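Local coordinates for GDSL-like protein (Roseburia intestinalis L1-82, PDB 6HFZ), which removes acetyl groups from acetylated beta-mannans, as a two-domain carbohydrate esterase of the SGNH (GDSL-like) hydrolase superfamily, at residues A[41-46]-A[53-58]. Residues are numbered along the deposited sequence; the frame is centred on the assembly and turned at random.
Sequences SITQGS and LCYAYH. With ACT (acetate ion), chain E.
Thr43 OG1 is gripped by two side chains: Tyr55 OH gives it a hydrogen bond across the contact (OH to OG1, 2.8 Å), and the carboxylate of Glu106, at the end of strand 102-106, is its second partner. The pair joins two helices of an SGNH-hydrolase alpha/beta domain: the short helix 41-44 that follows strand 32-39 and opens with Ser41, probably the nucleophile of a triad with His193 and Asp190, and the first turn of helix 55-66. Thr43 holds OG1 beside its backbone N (chi1 -65°), and the hydroxyl lies near the plane of the Tyr55 ring, at its edge. Farther back along the ring, Ile42 crosses the tyrosine at about a right angle and rests its CG2 branch 4.1 Å from CD2. Val202 and Ile206 of helix 196-215 and Phe37 of strand 32-39 also pack on this tyrosine. One water bridges the backbones: it donates to Ile42 O and Thr43 O, each 2.9 Å from the water oxygen, and accepts from Ala56 N, thereby serving carbonyls of one helix and an amide in the first turn of the other. Thr43 O is also bonded to Asn76 ND2. At the start of helix 41-44, Ser41 N donates to OXT of an acetate, probably from the crystallisation liquor, which is also hydrogen-bonded to Gly81 N, Asn110 ND2 and His193 NE2; the donors Ser41 N, Gly81 N and Asn110 ND2 are consistent with an oxyanion hole. Gly45, just past the helix, leaves helical angles with positive phi (133°), and there the backbones come close: Cys54, the N-cap residue of helix 55-66, sets its CB 3.6 Å from Gly45 CA.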
loop_
_atom_site.group_PDB
_atom_site.type_symbol
_atom_site.label_atom_id
_atom_site.label_comp_id
_atom_site.label_asym_id
_atom_site.label_seq_id
_atom_site.Cartn_x
_atom_site.Cartn_y
_atom_site.Cartn_z
ATOM N N SER A 41 -6.308 1.261 3.871
ATOM C CA SER A 41 -7.502 2.074 4.188
ATOM C C SER A 41 -7.344 2.854 5.497
ATOM O O SER A 41 -7.890 3.950 5.640
ATOM C CB SER A 41 -8.728 1.245 4.281
ATOM O OG SER A 41 -8.560 0.325 5.317
ATOM N N ILE A 42 -6.569 2.294 6.422
ATOM C CA ILE A 42 -6.358 2.961 7.731
ATOM C C ILE A 42 -5.580 4.253 7.497
ATOM O O ILE A 42 -5.866 5.268 8.145
ATOM C CB ILE A 42 -5.698 2.020 8.756
ATOM C CG1 ILE A 42 -6.518 0.755 8.983
ATOM C CG2 ILE A 42 -5.394 2.763 10.054
ATOM C CD1 ILE A 42 -5.818 -0.240 9.863
ATOM N N THR A 43 -4.633 4.251 6.551
ATOM C CA THR A 43 -3.914 5.466 6.165
ATOM C C THR A 43 -4.862 6.411 5.409
ATOM O O THR A 43 -4.844 7.612 5.653
ATOM C CB THR A 43 -2.658 5.090 5.361
ATOM O OG1 THR A 43 -1.733 4.365 6.198
ATOM C CG2 THR A 43 -1.966 6.269 4.721
ATOM N N GLN A 44 -5.603 5.884 4.429
ATOM C CA GLN A 44 -6.539 6.704 3.647
ATOM C C GLN A 44 -7.442 7.486 4.614
ATOM O O GLN A 44 -7.699 8.687 4.374
ATOM C CB GLN A 44 -7.314 5.798 2.684
ATOM C CG GLN A 44 -8.357 6.544 1.839
ATOM C CD GLN A 44 -9.616 6.916 2.580
ATOM O OE1 GLN A 44 -10.120 6.172 3.425
ATOM N NE2 GLN A 44 -10.147 8.089 2.250
ATOM N N GLY A 45 -7.838 6.822 5.712
ATOM C CA GLY A 45 -8.556 7.404 6.875
ATOM C C GLY A 45 -9.765 6.636 7.375
ATOM O O GLY A 45 -10.414 7.077 8.335
ATOM N N SER A 46 -10.116 5.496 6.765
ATOM C CA SER A 46 -11.227 4.682 7.313
ATOM C C SER A 46 -10.905 4.287 8.747
ATOM O O SER A 46 -9.771 3.891 9.008
ATOM C CB SER A 46 -11.424 3.432 6.471
ATOM O OG SER A 46 -11.634 3.763 5.109
ATOM N N LEU A 53 -9.561 13.823 11.360
ATOM C CA LEU A 53 -9.473 13.016 12.577
ATOM C C LEU A 53 -8.845 11.628 12.301
ATOM O O LEU A 53 -8.880 10.767 13.172
ATOM C CB LEU A 53 -10.888 12.869 13.145
ATOM C CG LEU A 53 -11.513 14.160 13.684
ATOM C CD1 LEU A 53 -12.901 13.887 14.233
ATOM C CD2 LEU A 53 -10.620 14.786 14.753
ATOM N N CYS A 54 -8.286 11.394 11.098
ATOM C CA CYS A 54 -7.554 10.143 10.877
ATOM C C CYS A 54 -6.134 10.307 11.431
ATOM O O CYS A 54 -5.675 11.421 11.663
ATOM C CB CYS A 54 -7.538 9.726 9.414
ATOM S SG CYS A 54 -6.577 10.766 8.290
ATOM N N TYR A 55 -5.427 9.182 11.619
ATOM C CA TYR A 55 -4.116 9.208 12.285
ATOM C C TYR A 55 -3.170 10.077 11.447
ATOM O O TYR A 55 -2.353 10.784 11.991
ATOM C CB TYR A 55 -3.584 7.789 12.554
ATOM C CG TYR A 55 -2.758 7.203 11.443
ATOM C CD1 TYR A 55 -1.455 7.600 11.258
ATOM C CD2 TYR A 55 -3.268 6.232 10.595
ATOM C CE1 TYR A 55 -0.688 7.115 10.218
ATOM C CE2 TYR A 55 -2.507 5.716 9.560
ATOM C CZ TYR A 55 -1.225 6.192 9.344
ATOM O OH TYR A 55 -0.484 5.764 8.268
ATOM N N ALA A 56 -3.242 9.966 10.102
ATOM C CA ALA A 56 -2.331 10.645 9.211
ATOM C C ALA A 56 -2.418 12.171 9.397
ATOM O O ALA A 56 -1.416 12.834 9.533
ATOM C CB ALA A 56 -2.547 10.234 7.761
ATOM N N TYR A 57 -3.645 12.676 9.504
ATOM C CA TYR A 57 -3.823 14.129 9.660
ATOM C C TYR A 57 -3.369 14.541 11.065
ATOM O O TYR A 57 -2.782 15.612 11.241
ATOM C CB TYR A 57 -5.249 14.495 9.294
ATOM C CG TYR A 57 -5.378 15.952 8.923
ATOM C CD1 TYR A 57 -5.124 16.407 7.643
ATOM C CD2 TYR A 57 -5.682 16.875 9.905
ATOM C CE1 TYR A 57 -5.211 17.752 7.328
ATOM C CE2 TYR A 57 -5.744 18.223 9.615
ATOM C CZ TYR A 57 -5.519 18.659 8.328
ATOM O OH TYR A 57 -5.659 19.997 8.069
ATOM N N HIS A 58 -3.572 13.665 12.061
ATOM C CA HIS A 58 -3.081 13.941 13.412
ATOM C C HIS A 58 -1.558 14.063 13.425
ATOM O O HIS A 58 -0.994 14.937 14.095
ATOM C CB HIS A 58 -3.548 12.910 14.446
ATOM C CG HIS A 58 -4.980 12.986 14.898
ATOM N ND1 HIS A 58 -5.563 14.126 15.466
ATOM C CD2 HIS A 58 -5.926 12.029 14.973
ATOM C CE1 HIS A 58 -6.811 13.848 15.833
ATOM N NE2 HIS A 58 -7.053 12.566 15.573
HETATM C C ACT E . -7.690 -1.932 4.649
HETATM O O ACT E . -8.919 -2.251 4.613
HETATM O OXT ACT E . -7.078 -1.485 3.675
HETATM C CH3 ACT E . -6.884 -2.090 5.899
HETATM O O HOH W 1 -4.966 8.039 8.487
#